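Local coordinates for recombination protein uvsY (Enterobacteria phage T4, PDB 4ZWS), which promotes assembly of UvsX recombinase filaments on single-stranded DNA and helps UvsX displace bound gp32 during viral DNA synthesis, at residues M1-D13 / Y102-L114. Residues are numbered along the deposited sequence; the frame is centred on the assembly and turned at random.
Sequences MRLEDLQEELKKD and YWGILLDFCSGAL
L3 and F109 are the two bumps that lock helix 3-14 against helix 91-135, knobs-into-holes fashion. The short segments run nearly parallel, 9° apart, with axes 10.5 Å from each other. L3 fills the hollow bounded by Y102, I105, L106 and F109; one methyl of L106, CD2, reaches the backbone of L3, 3.5 Å from L3 CA. In return F109, its CG anti to the backbone N (chi1 -178°), sends its ring between L3, L6, Q7 and L10. A long, flat side chain suits this gap: F109 CE1 meets L6 CB at 3.8 Å, while F109 CZ reaches L10 CD2 at 3.9 Å. Farther along, the short side chain of A113 lets the L10 fork come close, with L10 CD1 3.8 Å from A113 CB. At the chain start, M1 lays CB on L106 CD1 (3.6 Å) and brings its sulfur obliquely beside the W103 ring, a Met-aromatic contact. Y102 adds the polar link: L3 N donates to its OH at 2.9 Å, almost straight at 178°, giving an amide of the first helical turn an acceptor. Around this core, E4 forms a salt bridge with K44 and Q7 a hydrogen bond with S41, both of a second subunit, tying the packed helices into the heptamer. The chemistry thus implies a mainly apolar seam, held by fit of shape, with one directional bond that probably helps hold the start of helix 3-14.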
loop_
_atom_site.group_PDB
_atom_site.type_symbol
_atom_site.label_atom_id
_atom_site.label_comp_id
_atom_site.label_asym_id
_atom_site.label_seq_id
_atom_site.Cartn_x
_atom_site.Cartn_y
_atom_site.Cartn_z
ATOM N N MET A 1 14.538 23.262 -17.730
ATOM C CA MET A 1 15.386 22.087 -17.597
ATOM C C MET A 1 15.100 21.076 -18.693
ATOM O O MET A 1 13.951 20.875 -19.063
ATOM C CB MET A 1 15.158 21.421 -16.245
ATOM C CG MET A 1 15.339 22.341 -15.083
ATOM S SD MET A 1 15.130 21.446 -13.554
ATOM C CE MET A 1 15.358 22.778 -12.374
ATOM N N ARG A 2 16.142 20.412 -19.177
ATOM C CA ARG A 2 15.969 19.291 -20.094
ATOM C C ARG A 2 16.274 17.982 -19.375
ATOM O O ARG A 2 17.259 17.877 -18.629
ATOM C CB ARG A 2 16.854 19.444 -21.346
ATOM C CG ARG A 2 16.249 20.375 -22.374
ATOM C CD ARG A 2 17.185 20.735 -23.519
ATOM N NE ARG A 2 18.406 21.393 -23.076
ATOM C CZ ARG A 2 19.199 22.098 -23.875
ATOM N NH1 ARG A 2 18.878 22.248 -25.156
ATOM N NH2 ARG A 2 20.306 22.657 -23.392
ATOM N N LEU A 3 15.425 16.985 -19.592
ATOM C CA LEU A 3 15.605 15.694 -18.936
ATOM C C LEU A 3 17.009 15.135 -19.165
ATOM O O LEU A 3 17.656 14.645 -18.239
ATOM C CB LEU A 3 14.563 14.692 -19.428
ATOM C CG LEU A 3 14.773 13.275 -18.890
ATOM C CD1 LEU A 3 14.743 13.283 -17.374
ATOM C CD2 LEU A 3 13.724 12.338 -19.446
ATOM N N GLU A 4 17.474 15.211 -20.402
ATOM C CA GLU A 4 18.759 14.638 -20.745
ATOM C C GLU A 4 19.899 15.356 -20.009
ATOM O O GLU A 4 20.899 14.733 -19.661
ATOM C CB GLU A 4 18.971 14.681 -22.256
ATOM C CG GLU A 4 18.025 13.753 -23.007
ATOM C CD GLU A 4 16.576 14.261 -23.047
ATOM O OE1 GLU A 4 16.341 15.442 -22.689
ATOM O OE2 GLU A 4 15.672 13.465 -23.409
ATOM N N ASP A 5 19.732 16.649 -19.733
ATOM C CA ASP A 5 20.730 17.383 -18.967
ATOM C C ASP A 5 20.821 16.835 -17.548
ATOM O O ASP A 5 21.921 16.642 -17.018
ATOM C CB ASP A 5 20.421 18.876 -18.923
ATOM C CG ASP A 5 20.617 19.562 -20.261
ATOM O OD1 ASP A 5 19.937 20.581 -20.503
ATOM O OD2 ASP A 5 21.468 19.105 -21.056
ATOM N N LEU A 6 19.663 16.594 -16.936
ATOM C CA LEU A 6 19.611 16.024 -15.592
ATOM C C LEU A 6 20.222 14.630 -15.545
ATOM O O LEU A 6 20.986 14.309 -14.635
ATOM C CB LEU A 6 18.163 15.975 -15.087
ATOM C CG LEU A 6 17.522 17.348 -14.862
ATOM C CD1 LEU A 6 16.113 17.204 -14.315
ATOM C CD2 LEU A 6 18.371 18.124 -13.898
ATOM N N GLN A 7 19.903 13.815 -16.545
ATOM C CA GLN A 7 20.454 12.473 -16.628
ATOM C C GLN A 7 21.970 12.534 -16.628
ATOM O O GLN A 7 22.640 11.817 -15.877
ATOM C CB GLN A 7 19.944 11.762 -17.870
ATOM C CG GLN A 7 18.478 11.508 -17.796
ATOM C CD GLN A 7 17.947 10.785 -19.008
ATOM O OE1 GLN A 7 18.602 10.734 -20.054
ATOM N NE2 GLN A 7 16.739 10.229 -18.880
ATOM N N GLU A 8 22.500 13.418 -17.460
ATOM C CA GLU A 8 23.928 13.580 -17.573
ATOM C C GLU A 8 24.526 14.137 -16.286
ATOM O O GLU A 8 25.589 13.687 -15.842
ATOM C CB GLU A 8 24.249 14.470 -18.771
ATOM C CG GLU A 8 25.581 14.131 -19.397
ATOM C CD GLU A 8 25.706 12.647 -19.728
ATOM O OE1 GLU A 8 24.715 12.045 -20.217
ATOM O OE2 GLU A 8 26.795 12.082 -19.460
ATOM N N GLU A 9 23.828 15.085 -15.673
ATOM C CA GLU A 9 24.316 15.694 -14.445
ATOM C C GLU A 9 24.412 14.692 -13.288
ATOM O O GLU A 9 25.414 14.670 -12.567
ATOM C CB GLU A 9 23.438 16.865 -14.039
ATOM C CG GLU A 9 23.995 17.623 -12.858
ATOM C CD GLU A 9 23.199 18.865 -12.516
ATOM O OE1 GLU A 9 23.556 19.535 -11.524
ATOM O OE2 GLU A 9 22.222 19.175 -13.235
ATOM N N LEU A 10 23.365 13.887 -13.091
ATOM C CA LEU A 10 23.384 12.886 -12.031
ATOM C C LEU A 10 24.480 11.850 -12.245
ATOM O O LEU A 10 25.166 11.452 -11.292
ATOM C CB LEU A 10 22.042 12.164 -11.930
ATOM C CG LEU A 10 21.948 11.154 -10.778
ATOM C CD1 LEU A 10 22.067 11.846 -9.434
ATOM C CD2 LEU A 10 20.688 10.329 -10.852
ATOM N N LYS A 11 24.653 11.437 -13.499
ATOM C CA LYS A 11 25.647 10.423 -13.841
ATOM C C LYS A 11 27.030 10.881 -13.432
ATOM O O LYS A 11 27.815 10.116 -12.884
ATOM C CB LYS A 11 25.628 10.131 -15.341
ATOM C CG LYS A 11 26.583 9.044 -15.773
ATOM C CD LYS A 11 26.795 9.093 -17.269
ATOM C CE LYS A 11 27.187 7.752 -17.823
ATOM N NZ LYS A 11 27.437 7.829 -19.289
ATOM N N LYS A 12 27.305 12.154 -13.676
ATOM C CA LYS A 12 28.564 12.746 -13.284
ATOM C C LYS A 12 28.650 12.817 -11.756
ATOM O O LYS A 12 29.685 12.489 -11.181
ATOM C CB LYS A 12 28.704 14.118 -13.959
ATOM C CG LYS A 12 29.910 14.943 -13.580
ATOM C CD LYS A 12 29.881 16.288 -14.301
ATOM C CE LYS A 12 28.553 17.061 -14.099
ATOM N NZ LYS A 12 28.192 17.426 -12.687
ATOM N N ASP A 13 27.549 13.191 -11.104
ATOM C CA ASP A 13 27.518 13.421 -9.654
ATOM C C ASP A 13 27.761 12.183 -8.789
ATOM O O ASP A 13 28.403 12.270 -7.743
ATOM C CB ASP A 13 26.167 14.011 -9.247
ATOM C CG ASP A 13 26.057 15.499 -9.519
ATOM O OD1 ASP A 13 27.087 16.146 -9.819
ATOM O OD2 ASP A 13 24.914 16.010 -9.473
ATOM N N TYR A 102 5.801 16.802 -18.645
ATOM C CA TYR A 102 7.247 16.735 -18.840
ATOM C C TYR A 102 7.982 17.152 -17.584
ATOM O O TYR A 102 8.934 16.491 -17.160
ATOM C CB TYR A 102 7.669 17.654 -19.979
ATOM C CG TYR A 102 9.127 17.557 -20.360
ATOM C CD1 TYR A 102 10.035 18.522 -19.934
ATOM C CD2 TYR A 102 9.614 16.486 -21.114
ATOM C CE1 TYR A 102 11.387 18.443 -20.268
ATOM C CE2 TYR A 102 10.961 16.399 -21.461
ATOM C CZ TYR A 102 11.842 17.382 -21.031
ATOM O OH TYR A 102 13.180 17.312 -21.364
ATOM N N TRP A 103 7.535 18.256 -16.999
ATOM C CA TRP A 103 8.050 18.730 -15.726
ATOM C C TRP A 103 7.776 17.726 -14.619
ATOM O O TRP A 103 8.607 17.535 -13.731
ATOM C CB TRP A 103 7.476 20.107 -15.459
ATOM C CG TRP A 103 8.242 21.152 -16.209
ATOM C CD1 TRP A 103 7.923 21.696 -17.413
ATOM C CD2 TRP A 103 9.322 21.943 -15.697
ATOM N NE1 TRP A 103 8.819 22.682 -17.748
ATOM C CE2 TRP A 103 9.676 22.868 -16.700
ATOM C CE3 TRP A 103 10.054 21.928 -14.510
ATOM C CZ2 TRP A 103 10.726 23.770 -16.550
ATOM C CZ3 TRP A 103 11.098 22.826 -14.364
ATOM C CH2 TRP A 103 11.420 23.737 -15.379
ATOM N N GLY A 104 6.622 17.068 -14.682
ATOM C CA GLY A 104 6.319 16.019 -13.731
ATOM C C GLY A 104 7.362 14.918 -13.828
ATOM O O GLY A 104 7.775 14.349 -12.822
ATOM N N ILE A 105 7.799 14.629 -15.051
ATOM C CA ILE A 105 8.836 13.635 -15.291
ATOM C C ILE A 105 10.144 14.087 -14.673
ATOM O O ILE A 105 10.846 13.286 -14.060
ATOM C CB ILE A 105 9.016 13.347 -16.791
ATOM C CG1 ILE A 105 7.828 12.520 -17.298
ATOM C CG2 ILE A 105 10.267 12.530 -17.025
ATOM C CD1 ILE A 105 7.896 12.159 -18.772
ATOM N N LEU A 106 10.465 15.367 -14.820
ATOM C CA LEU A 106 11.681 15.904 -14.226
ATOM C C LEU A 106 11.611 15.780 -12.714
ATOM O O LEU A 106 12.597 15.404 -12.077
ATOM C CB LEU A 106 11.897 17.369 -14.611
ATOM C CG LEU A 106 11.993 17.689 -16.103
ATOM C CD1 LEU A 106 12.320 19.140 -16.302
ATOM C CD2 LEU A 106 13.024 16.793 -16.780
ATOM N N LEU A 107 10.434 16.043 -12.150
ATOM C CA LEU A 107 10.246 15.945 -10.708
ATOM C C LEU A 107 10.536 14.527 -10.234
ATOM O O LEU A 107 11.261 14.328 -9.255
ATOM C CB LEU A 107 8.827 16.340 -10.307
ATOM C CG LEU A 107 8.566 16.428 -8.803
ATOM C CD1 LEU A 107 9.349 17.581 -8.196
ATOM C CD2 LEU A 107 7.109 16.580 -8.528
ATOM N N ASP A 108 9.976 13.542 -10.940
ATOM C CA ASP A 108 10.189 12.144 -10.576
ATOM C C ASP A 108 11.644 11.737 -10.710
ATOM O O ASP A 108 12.166 11.017 -9.856
ATOM C CB ASP A 108 9.320 11.208 -11.413
ATOM C CG ASP A 108 7.843 11.380 -11.121
ATOM O OD1 ASP A 108 7.527 11.963 -10.053
ATOM O OD2 ASP A 108 7.008 10.894 -11.924
ATOM N N PHE A 109 12.312 12.235 -11.742
ATOM C CA PHE A 109 13.723 11.934 -11.907
ATOM C C PHE A 109 14.513 12.434 -10.703
ATOM O O PHE A 109 15.393 11.736 -10.209
ATOM C CB PHE A 109 14.289 12.541 -13.186
ATOM C CG PHE A 109 15.730 12.196 -13.404
ATOM C CD1 PHE A 109 16.735 13.057 -12.977
ATOM C CD2 PHE A 109 16.087 10.984 -13.987
ATOM C CE1 PHE A 109 18.078 12.726 -13.151
ATOM C CE2 PHE A 109 17.425 10.650 -14.166
ATOM C CZ PHE A 109 18.420 11.529 -13.747
ATOM N N CYS A 110 14.193 13.632 -10.234
ATOM C CA CYS A 110 14.880 14.199 -9.082
ATOM C C CYS A 110 14.595 13.418 -7.799
ATOM O O CYS A 110 15.472 13.328 -6.931
ATOM C CB CYS A 110 14.475 15.660 -8.881
ATOM S SG CYS A 110 15.091 16.761 -10.150
ATOM N N SER A 111 13.386 12.856 -7.670
ATOM C CA SER A 111 13.114 11.966 -6.540
ATOM C C SER A 111 14.076 10.815 -6.587
ATOM O O SER A 111 14.721 10.502 -5.584
ATOM C CB SER A 111 11.690 11.440 -6.526
ATOM O OG SER A 111 10.813 12.421 -6.023
ATOM N N GLY A 112 14.198 10.225 -7.770
ATOM C CA GLY A 112 15.104 9.120 -7.976
ATOM C C GLY A 112 16.534 9.513 -7.689
ATOM O O GLY A 112 17.296 8.744 -7.096
ATOM N N ALA A 113 16.892 10.725 -8.090
ATOM C CA ALA A 113 18.232 11.227 -7.862
ATOM C C ALA A 113 18.499 11.296 -6.364
ATOM O O ALA A 113 19.561 10.897 -5.885
ATOM C CB ALA A 113 18.412 12.584 -8.509
ATOM N N LEU A 114 17.527 11.812 -5.625
ATOM C CA LEU A 114 17.664 11.901 -4.186
ATOM C C LEU A 114 17.839 10.519 -3.569
ATOM O O LEU A 114 18.627 10.349 -2.641
ATOM C CB LEU A 114 16.474 12.635 -3.593
ATOM C CG LEU A 114 16.523 14.133 -3.934
ATOM C CD1 LEU A 114 15.228 14.806 -3.590
ATOM C CD2 LEU A 114 17.679 14.837 -3.245
#